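Local coordinates for type IV pilus secretin PilQ family protein (Vibrio cholerae, PDB 6W6M), which forms the outer-membrane secretin channel of the type IV competence pilus, a ring of 14 subunits through which the pilus probably passes in natural transformation, at residues 336-340 against 383-387; 339-345 against 404-410; 437-443 against 456-462; 514-520 against 562-568. All blocks are in the same frame, centred on the assembly; numbering follows the deposited sequence.

Interaction 1 (336-340 against 383-387)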
loop_
_atom_site.group_PDB
_atom_site.type_symbol
_atom_site.label_atom_id
_atom_site.label_comp_id
_atom_site.label_asym_id
_atom_site.label_seq_id
_atom_site.Cartn_x
_atom_site.Cartn_y
_atom_site.Cartn_z
ATOM N N GLU A 336 25.562 59.359 -15.499
ATOM C CA GLU A 336 26.768 60.178 -15.564
ATOM C C GLU A 336 27.711 59.898 -14.397
ATOM O O GLU A 336 27.282 59.798 -13.245
ATOM C CB GLU A 336 26.408 61.643 -15.577
ATOM C CG GLU A 336 27.585 62.553 -15.714
ATOM C CD GLU A 336 27.172 63.994 -15.770
ATOM O OE1 GLU A 336 25.956 64.258 -15.661
ATOM O OE2 GLU A 336 28.052 64.866 -15.921
ATOM N N GLU A 337 29.003 59.805 -14.700
ATOM C CA GLU A 337 30.014 59.530 -13.682
ATOM C C GLU A 337 31.329 60.284 -13.908
ATOM O O GLU A 337 31.816 60.379 -15.029
ATOM C CB GLU A 337 30.284 58.028 -13.618
ATOM C CG GLU A 337 31.115 57.595 -12.425
ATOM C CD GLU A 337 31.349 56.100 -12.397
ATOM O OE1 GLU A 337 31.150 55.449 -13.444
ATOM O OE2 GLU A 337 31.733 55.574 -11.331
ATOM N N LEU A 338 31.894 60.813 -12.826
ATOM C CA LEU A 338 33.154 61.553 -12.855
ATOM C C LEU A 338 34.135 61.003 -11.824
ATOM O O LEU A 338 33.758 60.737 -10.686
ATOM C CB LEU A 338 32.929 63.037 -12.566
ATOM C CG LEU A 338 32.126 63.913 -13.521
ATOM C CD1 LEU A 338 31.931 65.280 -12.940
ATOM C CD2 LEU A 338 32.766 64.021 -14.873
ATOM N N GLY A 339 35.406 60.871 -12.194
ATOM C CA GLY A 339 36.375 60.305 -11.272
ATOM C C GLY A 339 37.768 60.845 -11.486
ATOM O O GLY A 339 38.100 61.337 -12.567
ATOM N N VAL A 340 38.602 60.731 -10.448
ATOM C CA VAL A 340 39.933 61.329 -10.436
ATOM C C VAL A 340 40.939 60.404 -9.762
ATOM O O VAL A 340 40.654 59.762 -8.749
ATOM C CB VAL A 340 39.929 62.706 -9.739
ATOM C CG1 VAL A 340 41.320 63.246 -9.630
ATOM C CG2 VAL A 340 39.089 63.681 -10.509
ATOM N N ALA A 383 38.732 56.483 -9.443
ATOM C CA ALA A 383 38.493 56.440 -10.876
ATOM C C ALA A 383 37.052 56.058 -11.189
ATOM O O ALA A 383 36.437 55.243 -10.500
ATOM C CB ALA A 383 39.436 55.445 -11.543
ATOM N N SER A 384 36.525 56.648 -12.259
ATOM C CA SER A 384 35.213 56.271 -12.767
ATOM C C SER A 384 35.220 54.816 -13.210
ATOM O O SER A 384 35.952 54.438 -14.126
ATOM C CB SER A 384 34.821 57.175 -13.931
ATOM O OG SER A 384 33.843 56.560 -14.740
ATOM N N THR A 385 34.392 54.005 -12.563
ATOM C CA THR A 385 34.394 52.556 -12.742
ATOM C C THR A 385 33.318 52.169 -13.748
ATOM O O THR A 385 32.147 52.020 -13.392
ATOM C CB THR A 385 34.173 51.853 -11.406
ATOM O OG1 THR A 385 32.922 52.270 -10.850
ATOM C CG2 THR A 385 35.296 52.185 -10.437
ATOM N N SER A 386 33.721 51.991 -14.998
ATOM C CA SER A 386 32.825 51.591 -16.078
ATOM C C SER A 386 33.689 51.007 -17.184
ATOM O O SER A 386 34.918 50.970 -17.083
ATOM C CB SER A 386 31.989 52.761 -16.588
ATOM O OG SER A 386 31.272 53.374 -15.537
ATOM N N ALA A 387 33.037 50.544 -18.246
ATOM C CA ALA A 387 33.750 49.975 -19.380
ATOM C C ALA A 387 33.887 50.937 -20.550
ATOM O O ALA A 387 34.702 50.688 -21.444
ATOM C CB ALA A 387 33.051 48.697 -19.857
#

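Interaction 2 (339-345 against 404-410)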
loop_
_atom_site.group_PDB
_atom_site.type_symbol
_atom_site.label_atom_id
_atom_site.label_comp_id
_atom_site.label_asym_id
_atom_site.label_seq_id
_atom_site.Cartn_x
_atom_site.Cartn_y
_atom_site.Cartn_z
ATOM N N GLY A 339 35.406 60.871 -12.194
ATOM C CA GLY A 339 36.375 60.305 -11.272
ATOM C C GLY A 339 37.768 60.845 -11.486
ATOM O O GLY A 339 38.100 61.337 -12.567
ATOM N N VAL A 340 38.602 60.731 -10.448
ATOM C CA VAL A 340 39.933 61.329 -10.436
ATOM C C VAL A 340 40.939 60.404 -9.762
ATOM O O VAL A 340 40.654 59.762 -8.749
ATOM C CB VAL A 340 39.929 62.706 -9.739
ATOM C CG1 VAL A 340 41.320 63.246 -9.630
ATOM C CG2 VAL A 340 39.089 63.681 -10.509
ATOM N N ARG A 341 42.150 60.376 -10.312
ATOM C CA ARG A 341 43.197 59.493 -9.808
ATOM C C ARG A 341 44.507 60.271 -9.824
ATOM O O ARG A 341 45.005 60.586 -10.904
ATOM C CB ARG A 341 43.284 58.250 -10.683
ATOM C CG ARG A 341 43.492 56.960 -9.956
ATOM C CD ARG A 341 42.957 55.815 -10.771
ATOM N NE ARG A 341 43.531 55.770 -12.105
ATOM C CZ ARG A 341 44.322 54.800 -12.545
ATOM N NH1 ARG A 341 44.628 53.786 -11.755
ATOM N NH2 ARG A 341 44.800 54.841 -13.779
ATOM N N TRP A 342 45.074 60.589 -8.663
ATOM C CA TRP A 342 46.344 61.309 -8.692
ATOM C C TRP A 342 47.282 60.846 -7.593
ATOM O O TRP A 342 46.867 60.280 -6.581
ATOM C CB TRP A 342 46.165 62.828 -8.610
ATOM C CG TRP A 342 45.576 63.370 -7.360
ATOM C CD1 TRP A 342 44.292 63.753 -7.175
ATOM C CD2 TRP A 342 46.258 63.646 -6.133
ATOM N NE1 TRP A 342 44.118 64.230 -5.909
ATOM C CE2 TRP A 342 45.312 64.177 -5.245
ATOM C CE3 TRP A 342 47.576 63.490 -5.698
ATOM C CZ2 TRP A 342 45.638 64.551 -3.942
ATOM C CZ3 TRP A 342 47.898 63.860 -4.406
ATOM C CH2 TRP A 342 46.935 64.381 -3.544
ATOM N N GLY A 343 48.566 61.124 -7.811
ATOM C CA GLY A 343 49.603 60.692 -6.891
ATOM C C GLY A 343 50.825 61.580 -6.944
ATOM O O GLY A 343 51.070 62.272 -7.937
ATOM N N VAL A 344 51.606 61.553 -5.864
ATOM C CA VAL A 344 52.825 62.339 -5.751
ATOM C C VAL A 344 53.919 61.465 -5.153
ATOM O O VAL A 344 53.655 60.443 -4.522
ATOM C CB VAL A 344 52.629 63.609 -4.902
ATOM C CG1 VAL A 344 53.940 64.331 -4.707
ATOM C CG2 VAL A 344 51.628 64.522 -5.548
ATOM N N MET A 345 55.165 61.873 -5.372
ATOM C CA MET A 345 56.298 61.109 -4.855
ATOM C C MET A 345 57.512 62.019 -4.829
ATOM O O MET A 345 57.965 62.456 -5.886
ATOM C CB MET A 345 56.549 59.888 -5.732
ATOM C CG MET A 345 57.643 58.984 -5.267
ATOM S SD MET A 345 57.762 57.529 -6.314
ATOM C CE MET A 345 56.403 56.544 -5.714
ATOM N N LEU A 404 58.084 63.340 -8.643
ATOM C CA LEU A 404 57.175 62.807 -9.649
ATOM C C LEU A 404 55.757 63.160 -9.234
ATOM O O LEU A 404 55.424 63.088 -8.050
ATOM C CB LEU A 404 57.329 61.289 -9.790
ATOM C CG LEU A 404 56.592 60.581 -10.925
ATOM C CD1 LEU A 404 57.400 59.406 -11.413
ATOM C CD2 LEU A 404 55.243 60.097 -10.490
ATOM N N LEU A 405 54.931 63.548 -10.204
ATOM C CA LEU A 405 53.527 63.776 -9.890
ATOM C C LEU A 405 52.654 63.435 -11.090
ATOM O O LEU A 405 52.964 63.817 -12.219
ATOM C CB LEU A 405 53.285 65.216 -9.430
ATOM C CG LEU A 405 51.941 65.660 -8.874
ATOM C CD1 LEU A 405 52.120 66.733 -7.808
ATOM C CD2 LEU A 405 51.064 66.169 -10.006
ATOM N N ASP A 406 51.556 62.721 -10.825
ATOM C CA ASP A 406 50.634 62.229 -11.843
ATOM C C ASP A 406 49.207 62.663 -11.536
ATOM O O ASP A 406 48.792 62.672 -10.373
ATOM C CB ASP A 406 50.663 60.712 -11.915
ATOM C CG ASP A 406 51.933 60.182 -12.505
ATOM O OD1 ASP A 406 52.943 60.905 -12.488
ATOM O OD2 ASP A 406 51.918 59.045 -13.004
ATOM N N LEU A 407 48.440 62.965 -12.591
ATOM C CA LEU A 407 47.042 63.356 -12.435
ATOM C C LEU A 407 46.213 62.882 -13.618
ATOM O O LEU A 407 46.472 63.300 -14.744
ATOM C CB LEU A 407 46.911 64.874 -12.299
ATOM C CG LEU A 407 45.502 65.463 -12.199
ATOM C CD1 LEU A 407 44.797 64.979 -10.958
ATOM C CD2 LEU A 407 45.552 66.970 -12.198
ATOM N N GLU A 408 45.187 62.064 -13.362
ATOM C CA GLU A 408 44.309 61.540 -14.403
ATOM C C GLU A 408 42.852 61.845 -14.088
ATOM O O GLU A 408 42.411 61.677 -12.948
ATOM C CB GLU A 408 44.480 60.035 -14.562
ATOM C CG GLU A 408 43.646 59.450 -15.675
ATOM C CD GLU A 408 43.863 57.964 -15.851
ATOM O OE1 GLU A 408 44.641 57.381 -15.076
ATOM O OE2 GLU A 408 43.245 57.368 -16.759
ATOM N N LEU A 409 42.079 62.277 -15.106
ATOM C CA LEU A 409 40.646 62.506 -15.012
ATOM C C LEU A 409 39.910 61.492 -15.873
ATOM O O LEU A 409 40.412 61.079 -16.919
ATOM C CB LEU A 409 40.285 63.911 -15.478
ATOM C CG LEU A 409 40.816 65.069 -14.646
ATOM C CD1 LEU A 409 40.494 66.375 -15.321
ATOM C CD2 LEU A 409 40.230 65.044 -13.257
ATOM N N SER A 410 38.741 61.095 -15.442
ATOM C CA SER A 410 37.942 60.182 -16.247
ATOM C C SER A 410 36.467 60.506 -16.088
ATOM O O SER A 410 36.040 61.031 -15.061
ATOM C CB SER A 410 38.206 58.723 -15.881
ATOM O OG SER A 410 37.810 58.463 -14.555
#

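Interaction 3 (437-443 against 456-462)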
loop_
_atom_site.group_PDB
_atom_site.type_symbol
_atom_site.label_atom_id
_atom_site.label_comp_id
_atom_site.label_asym_id
_atom_site.label_seq_id
_atom_site.Cartn_x
_atom_site.Cartn_y
_atom_site.Cartn_z
ATOM N N GLU A 437 -3.217 33.921 -29.530
ATOM C CA GLU A 437 -1.960 33.733 -28.808
ATOM C C GLU A 437 -0.754 33.763 -29.733
ATOM O O GLU A 437 -0.858 33.473 -30.920
ATOM C CB GLU A 437 -1.916 32.398 -28.086
ATOM C CG GLU A 437 -2.573 32.360 -26.766
ATOM C CD GLU A 437 -2.560 30.973 -26.197
ATOM O OE1 GLU A 437 -2.259 30.039 -26.963
ATOM O OE2 GLU A 437 -2.844 30.806 -24.991
ATOM N N GLN A 438 0.407 34.069 -29.158
ATOM C CA GLN A 438 1.680 34.007 -29.873
ATOM C C GLN A 438 2.814 33.971 -28.854
ATOM O O GLN A 438 2.972 34.919 -28.084
ATOM C CB GLN A 438 1.828 35.197 -30.796
ATOM C CG GLN A 438 2.973 35.082 -31.744
ATOM C CD GLN A 438 3.263 36.370 -32.454
ATOM O OE1 GLN A 438 3.300 36.418 -33.675
ATOM N NE2 GLN A 438 3.471 37.427 -31.696
ATOM N N GLY A 439 3.605 32.906 -28.844
ATOM C CA GLY A 439 4.704 32.838 -27.897
ATOM C C GLY A 439 5.451 31.527 -27.847
ATOM O O GLY A 439 5.713 30.939 -28.890
ATOM N N THR A 440 5.828 31.066 -26.655
ATOM C CA THR A 440 6.509 29.784 -26.494
ATOM C C THR A 440 5.909 28.987 -25.342
ATOM O O THR A 440 5.242 29.519 -24.459
ATOM C CB THR A 440 8.019 29.949 -26.253
ATOM O OG1 THR A 440 8.665 28.676 -26.310
ATOM C CG2 THR A 440 8.289 30.573 -24.909
ATOM N N GLU A 441 6.175 27.686 -25.350
ATOM C CA GLU A 441 5.740 26.778 -24.293
ATOM C C GLU A 441 6.965 26.126 -23.670
ATOM O O GLU A 441 7.696 25.406 -24.351
ATOM C CB GLU A 441 4.789 25.718 -24.834
ATOM C CG GLU A 441 3.539 26.272 -25.450
ATOM C CD GLU A 441 2.593 25.183 -25.865
ATOM O OE1 GLU A 441 3.013 24.010 -25.838
ATOM O OE2 GLU A 441 1.432 25.490 -26.207
ATOM N N ILE A 442 7.173 26.365 -22.388
ATOM C CA ILE A 442 8.370 25.888 -21.694
ATOM C C ILE A 442 8.071 24.535 -21.048
ATOM O O ILE A 442 7.085 24.414 -20.308
ATOM C CB ILE A 442 8.827 26.911 -20.659
ATOM C CG1 ILE A 442 9.081 28.256 -21.324
ATOM C CG2 ILE A 442 10.088 26.461 -19.978
ATOM C CD1 ILE A 442 10.109 28.203 -22.394
ATOM N N PRO A 443 8.890 23.527 -21.360
ATOM C CA PRO A 443 8.714 22.209 -20.762
ATOM C C PRO A 443 9.274 22.268 -19.360
ATOM O O PRO A 443 10.458 22.540 -19.185
ATOM C CB PRO A 443 9.596 21.317 -21.630
ATOM C CG PRO A 443 10.664 22.225 -22.123
ATOM C CD PRO A 443 10.002 23.556 -22.323
ATOM N N ALA A 456 5.079 18.886 -17.862
ATOM C CA ALA A 456 4.041 19.704 -18.479
ATOM C C ALA A 456 4.654 20.950 -19.093
ATOM O O ALA A 456 5.872 21.119 -19.118
ATOM C CB ALA A 456 2.950 20.076 -17.471
ATOM N N PHE A 457 3.788 21.829 -19.591
ATOM C CA PHE A 457 4.199 23.003 -20.345
ATOM C C PHE A 457 3.559 24.251 -19.765
ATOM O O PHE A 457 2.333 24.344 -19.686
ATOM C CB PHE A 457 3.823 22.874 -21.820
ATOM C CG PHE A 457 4.520 21.759 -22.517
ATOM C CD1 PHE A 457 5.790 21.927 -23.010
ATOM C CD2 PHE A 457 3.908 20.533 -22.670
ATOM C CE1 PHE A 457 6.436 20.901 -23.641
ATOM C CE2 PHE A 457 4.554 19.501 -23.298
ATOM C CZ PHE A 457 5.817 19.691 -23.782
ATOM N N LYS A 458 4.402 25.230 -19.461
ATOM C CA LYS A 458 3.961 26.535 -19.005
ATOM C C LYS A 458 4.000 27.435 -20.250
ATOM O O LYS A 458 4.773 27.193 -21.175
ATOM C CB LYS A 458 4.869 27.074 -17.906
ATOM C CG LYS A 458 4.464 28.450 -17.410
ATOM C CD LYS A 458 3.079 28.436 -16.792
ATOM C CE LYS A 458 2.753 29.774 -16.147
ATOM N NZ LYS A 458 1.330 29.862 -15.724
ATOM N N LYS A 459 3.182 28.477 -20.275
ATOM C CA LYS A 459 3.102 29.337 -21.443
ATOM C C LYS A 459 3.777 30.672 -21.185
ATOM O O LYS A 459 3.717 31.206 -20.078
ATOM C CB LYS A 459 1.653 29.567 -21.846
ATOM C CG LYS A 459 0.948 28.328 -22.299
ATOM C CD LYS A 459 -0.457 28.657 -22.727
ATOM C CE LYS A 459 -1.204 27.413 -23.145
ATOM N NZ LYS A 459 -2.632 27.706 -23.424
ATOM N N ALA A 460 4.423 31.204 -22.215
ATOM C CA ALA A 460 4.991 32.542 -22.205
ATOM C C ALA A 460 4.580 33.171 -23.530
ATOM O O ALA A 460 5.295 33.061 -24.526
ATOM C CB ALA A 460 6.489 32.497 -22.023
ATOM N N VAL A 461 3.407 33.801 -23.543
ATOM C CA VAL A 461 2.745 34.226 -24.765
ATOM C C VAL A 461 2.274 35.667 -24.619
ATOM O O VAL A 461 2.165 36.203 -23.523
ATOM C CB VAL A 461 1.547 33.319 -25.127
ATOM C CG1 VAL A 461 2.005 31.918 -25.428
ATOM C CG2 VAL A 461 0.534 33.313 -24.013
ATOM N N LEU A 462 2.056 36.313 -25.766
ATOM C CA LEU A 462 1.237 37.550 -25.835
ATOM C C LEU A 462 -0.187 37.173 -26.253
ATOM O O LEU A 462 -0.372 36.785 -27.414
ATOM C CB LEU A 462 1.879 38.503 -26.848
ATOM C CG LEU A 462 0.955 39.562 -27.443
ATOM C CD1 LEU A 462 0.803 40.743 -26.499
ATOM C CD2 LEU A 462 1.471 40.027 -28.795
#

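Interaction 4 (514-520 against 562-568)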
loop_
_atom_site.group_PDB
_atom_site.type_symbol
_atom_site.label_atom_id
_atom_site.label_comp_id
_atom_site.label_asym_id
_atom_site.label_seq_id
_atom_site.Cartn_x
_atom_site.Cartn_y
_atom_site.Cartn_z
ATOM N N ASN A 514 -20.004 51.624 -27.999
ATOM C CA ASN A 514 -19.844 50.732 -29.142
ATOM C C ASN A 514 -18.498 50.875 -29.834
ATOM O O ASN A 514 -17.761 49.893 -29.925
ATOM C CB ASN A 514 -20.956 50.954 -30.163
ATOM C CG ASN A 514 -21.007 49.867 -31.221
ATOM O OD1 ASN A 514 -20.672 48.721 -30.967
ATOM N ND2 ASN A 514 -21.425 50.230 -32.414
ATOM N N GLY A 515 -18.140 52.058 -30.312
ATOM C CA GLY A 515 -16.954 52.134 -31.142
ATOM C C GLY A 515 -15.848 53.053 -30.668
ATOM O O GLY A 515 -15.209 53.709 -31.493
ATOM N N GLU A 516 -15.596 53.121 -29.365
ATOM C CA GLU A 516 -14.543 53.976 -28.839
ATOM C C GLU A 516 -13.622 53.217 -27.895
ATOM O O GLU A 516 -13.883 52.067 -27.538
ATOM C CB GLU A 516 -15.115 55.190 -28.131
ATOM C CG GLU A 516 -15.944 54.897 -26.923
ATOM C CD GLU A 516 -16.558 56.162 -26.376
ATOM O OE1 GLU A 516 -16.065 57.252 -26.725
ATOM O OE2 GLU A 516 -17.522 56.075 -25.591
ATOM N N THR A 517 -12.531 53.875 -27.513
ATOM C CA THR A 517 -11.477 53.258 -26.728
ATOM C C THR A 517 -11.556 53.681 -25.264
ATOM O O THR A 517 -11.971 54.790 -24.932
ATOM C CB THR A 517 -10.100 53.628 -27.275
ATOM O OG1 THR A 517 -9.105 52.844 -26.617
ATOM C CG2 THR A 517 -9.794 55.080 -27.041
ATOM N N VAL A 518 -11.139 52.774 -24.387
ATOM C CA VAL A 518 -10.964 53.060 -22.969
ATOM C C VAL A 518 -9.602 52.530 -22.560
ATOM O O VAL A 518 -9.097 51.586 -23.170
ATOM C CB VAL A 518 -12.071 52.437 -22.093
ATOM C CG1 VAL A 518 -13.401 53.035 -22.422
ATOM C CG2 VAL A 518 -12.119 50.949 -22.257
ATOM N N VAL A 519 -8.995 53.145 -21.555
ATOM C CA VAL A 519 -7.758 52.619 -20.992
ATOM C C VAL A 519 -8.100 51.741 -19.795
ATOM O O VAL A 519 -8.790 52.170 -18.870
ATOM C CB VAL A 519 -6.783 53.750 -20.623
ATOM C CG1 VAL A 519 -7.358 54.631 -19.554
ATOM C CG2 VAL A 519 -5.424 53.204 -20.224
ATOM N N LEU A 520 -7.652 50.490 -19.837
ATOM C CA LEU A 520 -7.988 49.528 -18.797
ATOM C C LEU A 520 -7.101 49.704 -17.578
ATOM O O LEU A 520 -7.553 49.544 -16.446
ATOM C CB LEU A 520 -7.857 48.104 -19.329
ATOM C CG LEU A 520 -8.792 47.646 -20.436
ATOM C CD1 LEU A 520 -8.388 46.272 -20.901
ATOM C CD2 LEU A 520 -10.205 47.638 -19.935
ATOM N N ILE A 562 -2.572 50.087 -21.324
ATOM C CA ILE A 562 -3.361 49.088 -22.045
ATOM C C ILE A 562 -4.697 49.690 -22.464
ATOM O O ILE A 562 -5.431 50.219 -21.628
ATOM C CB ILE A 562 -3.575 47.823 -21.194
ATOM C CG1 ILE A 562 -2.240 47.117 -20.959
ATOM C CG2 ILE A 562 -4.535 46.886 -21.878
ATOM C CD1 ILE A 562 -2.279 46.032 -19.944
ATOM N N PHE A 563 -5.010 49.614 -23.758
ATOM C CA PHE A 563 -6.252 50.112 -24.340
ATOM C C PHE A 563 -7.075 48.964 -24.908
ATOM O O PHE A 563 -6.543 47.915 -25.263
ATOM C CB PHE A 563 -6.007 51.103 -25.485
ATOM C CG PHE A 563 -5.173 52.278 -25.122
ATOM C CD1 PHE A 563 -3.800 52.219 -25.203
ATOM C CD2 PHE A 563 -5.758 53.462 -24.744
ATOM C CE1 PHE A 563 -3.031 53.305 -24.885
ATOM C CE2 PHE A 563 -4.990 54.549 -24.424
ATOM C CZ PHE A 563 -3.624 54.468 -24.496
ATOM N N VAL A 564 -8.379 49.196 -25.055
ATOM C CA VAL A 564 -9.260 48.251 -25.730
ATOM C C VAL A 564 -10.342 49.028 -26.459
ATOM O O VAL A 564 -10.772 50.093 -26.015
ATOM C CB VAL A 564 -9.865 47.219 -24.750
ATOM C CG1 VAL A 564 -10.734 47.877 -23.720
ATOM C CG2 VAL A 564 -10.654 46.190 -25.499
ATOM N N THR A 565 -10.770 48.500 -27.604
ATOM C CA THR A 565 -11.837 49.113 -28.390
ATOM C C THR A 565 -12.670 48.064 -29.120
ATOM O O THR A 565 -12.167 47.377 -30.011
ATOM C CB THR A 565 -11.268 50.128 -29.384
ATOM O OG1 THR A 565 -12.292 50.556 -30.282
ATOM C CG2 THR A 565 -10.130 49.548 -30.165
ATOM N N PRO A 566 -13.938 47.905 -28.762
ATOM C CA PRO A 566 -14.809 46.960 -29.458
ATOM C C PRO A 566 -15.601 47.632 -30.576
ATOM O O PRO A 566 -15.548 48.842 -30.769
ATOM C CB PRO A 566 -15.735 46.486 -28.340
ATOM C CG PRO A 566 -15.873 47.671 -27.490
ATOM C CD PRO A 566 -14.584 48.441 -27.558
ATOM N N LYS A 567 -16.267 46.802 -31.376
ATOM C CA LYS A 567 -17.056 47.255 -32.522
ATOM C C LYS A 567 -18.008 46.160 -32.991
ATOM O O LYS A 567 -17.623 44.999 -33.092
ATOM C CB LYS A 567 -16.134 47.635 -33.685
ATOM C CG LYS A 567 -16.810 48.417 -34.796
ATOM C CD LYS A 567 -17.372 49.729 -34.280
ATOM C CE LYS A 567 -17.973 50.555 -35.404
ATOM N NZ LYS A 567 -18.582 51.815 -34.895
ATOM N N VAL A 568 -19.248 46.533 -33.286
ATOM C CA VAL A 568 -20.250 45.583 -33.754
ATOM C C VAL A 568 -20.219 45.572 -35.272
ATOM O O VAL A 568 -20.340 46.623 -35.909
ATOM C CB VAL A 568 -21.652 45.928 -33.235
ATOM C CG1 VAL A 568 -22.672 44.999 -33.837
ATOM C CG2 VAL A 568 -21.690 45.834 -31.729
#

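Interaction 1 (336-340 against 383-387)
Gly339 and Ala383 have the closest CA atoms across the contact, 4.4 Å apart, and the 383-386 part of the irregular loop runs at 148° to residues 337-340 of the strand, roughly antiparallel. The contact is carried by Glu337, whose side chain reaches from the strand into the curve of the loop. Its CG stands opposite the backbone N (chi1 -169°) and the chain beyond is fully extended, which delivers the carboxylate to three successive residues. OE1 accepts a weak hydrogen bond from Ser384 OG at 3.2 Å. OE2 accepts another weak one from Thr385 N at 3.3 Å, with Thr385 OG1 3.5 Å from the same oxygen. Ser386 OG lies 2.9 Å from Glu337 OE1, while its hydroxyl is hydrogen-bonded to Thr385 O within the loop. Behind the carboxylate, the CG of Glu337 rests against Ser384 CB at 4.0 Å. Gly339, which has no side chain, leaves room for the Ala383-Ser384 peptide, and Gly339 CA lies 3.8 Å from Ser384 N. Arg550 packs on both Glu337 and Thr385 and donates to Ala383 O. Several modest polar contacts thus share one buried carboxylate, and the adjacent arginine would be expected to favour its charged form.

Interaction 2 (339-345 against 404-410)
Residues 339-345 and 404-410 pair as neighbouring antiparallel strands of the long-stranded sheet that, as in other secretins, probably forms the outer wall of the barrel. Their axes run 4.7 Å apart at 177°, and two backbone bonds close each of the pairs Gly339-Ser410, Arg341-Glu408, Gly343-Asp406 and Met345-Leu404. Gly343 N to Asp406 O, at 3.0 Å, is representative. On the face of Arg341 and Glu408 the two side chains lie alongside each other and form a salt bridge of 2.9 Å between Arg341 NH2 and Glu408 OE1. The oxygen is met on its syn side and sits near the guanidinium plane, at its edge, although the two flat groups are turned 61° apart. Glu408 is extended, whereas the arginine bends at chi3 to bring NH2 over. The other face is apolar: Leu407 CD1 lies 3.5 Å from Trp342 CB and 4.1 Å from Val340 CG1. Trp342 CG sits between its backbone N and carbonyl carbon (chi1 64°), and the ring turns away from 404-410 to where NE1 makes a weak hydrogen bond to Leu547 O. Ile357 of a second subunit packs on Arg341, Asp406 and Glu408, and Glu358 of that subunit forms a long, weak ion pair with Arg341. The salt bridge thus ties the two strands at a subunit interface, and its opposite charges would be expected to offset each other where Glu408 is buried.

Interaction 3 (437-443 against 456-462)
Strands 440-443 and 456-462 pair antiparallel, their axes approaching to 4.4 Å at 145°, with Gly439 opposite Val461 as a non-hydrogen-bonded pair at the corner. Two backbone bonds each join Thr440 with Ala460 and Ile442 with Lys458, the shortest being Ile442 N to Lys458 O at 2.8 Å. The chain turns at Gly439; on its N-terminal side Leu462 N still reaches Gln438 O at 2.9 Å, but the return bond is weak. On the same side Glu437 sends an extended chain across Lys459 at about a right angle, and a weak salt bridge joins Glu437 OE2 to Lys459 NZ at 3.5 Å. Thr440 turns its CG2 to Ala460 CB, 3.9 Å away, because OG1 lies opposite the backbone N (chi1 -171°), where it hydrogen-bonds Ile501 O and Asp502 of a second subunit. Glu441 forms a salt bridge with Arg505 of that subunit. At the far end Phe457 CE1 meets Pro443 CB at 3.8 Å, and the ring also meets Tyr444 of the second subunit edge-to-face. Since residues 437-441 form further antiparallel pairs with that chain, this β-hairpin belongs to a sheet continued between subunits, consistent with the inner barrel of a double-walled secretin channel.

Interaction 4 (514-520 against 562-568)
Leu520 reaches onto the strand 562-568 atom by atom. Its CB passes 4.0 Å from Ile562 O, and CG, set opposite the carbonyl carbon (chi1 -65°), arrives 3.8 Å from Val564 CG1. From there the tip splits: CD1 meets Ile562 CG2 at 4.0 Å as well as Val564 CG1, and CD2 also lies against Val564 CG1. That methyl is thus held by the whole fork of the leucine, and Val518 CG2 comes alongside it at 3.7 Å. Leu520 N anchors the same end of the contact with a hydrogen bond to Ile562 O, 2.9 Å long. Two residues further along each strand, Val518 and Val564 exchange backbone bonds, of which Val564 N to Val518 O measures 3.1 Å. Val564 O is gripped twice: Val518 N approaches at 3.2 Å, almost in line with the C=O bond, while Thr517 OG1 donates at 3.3 Å from 60° above the carbonyl plane. Towards residue 514 regular pairing gives way to a loop, where Lys567 CD lies beside Gly515 CA and the Asn514 side chain crosses that of Val568. Strand 320-347 flanks 562-568 with backbone hydrogen bonds between Arg326 and Phe563 and between Glu324 and Thr565. Val512 packs on Val518, and Val510 of strand 496-513 and Leu480 of strand 475-493 pack on Leu520.

Interactions 1 and 2 start from the same stretch of strand 320-347, share Gly339 and Val340, and lie 14 Å apart between centres; Ser384 N and Ser410 OG, 3.2 Å apart, probably hydrogen-bond them together. Interaction 4 belongs to the same antiparallel sheet through strand 549-568 but sits about 49 Å from interaction 1 and 62 Å from interaction 2, centre to centre. Interaction 3, in the separate four-stranded sheet, comes within about 9 Å of interaction 4 by nearest atoms. Along the chain, interactions 1 and 2 close before 3 opens, and 4 follows. Long strands thus connect distant parts of what is probably one barrel wall; interactions 2 and 3 meet a second subunit and interaction 4 touches a third, consistent with a many-subunit channel.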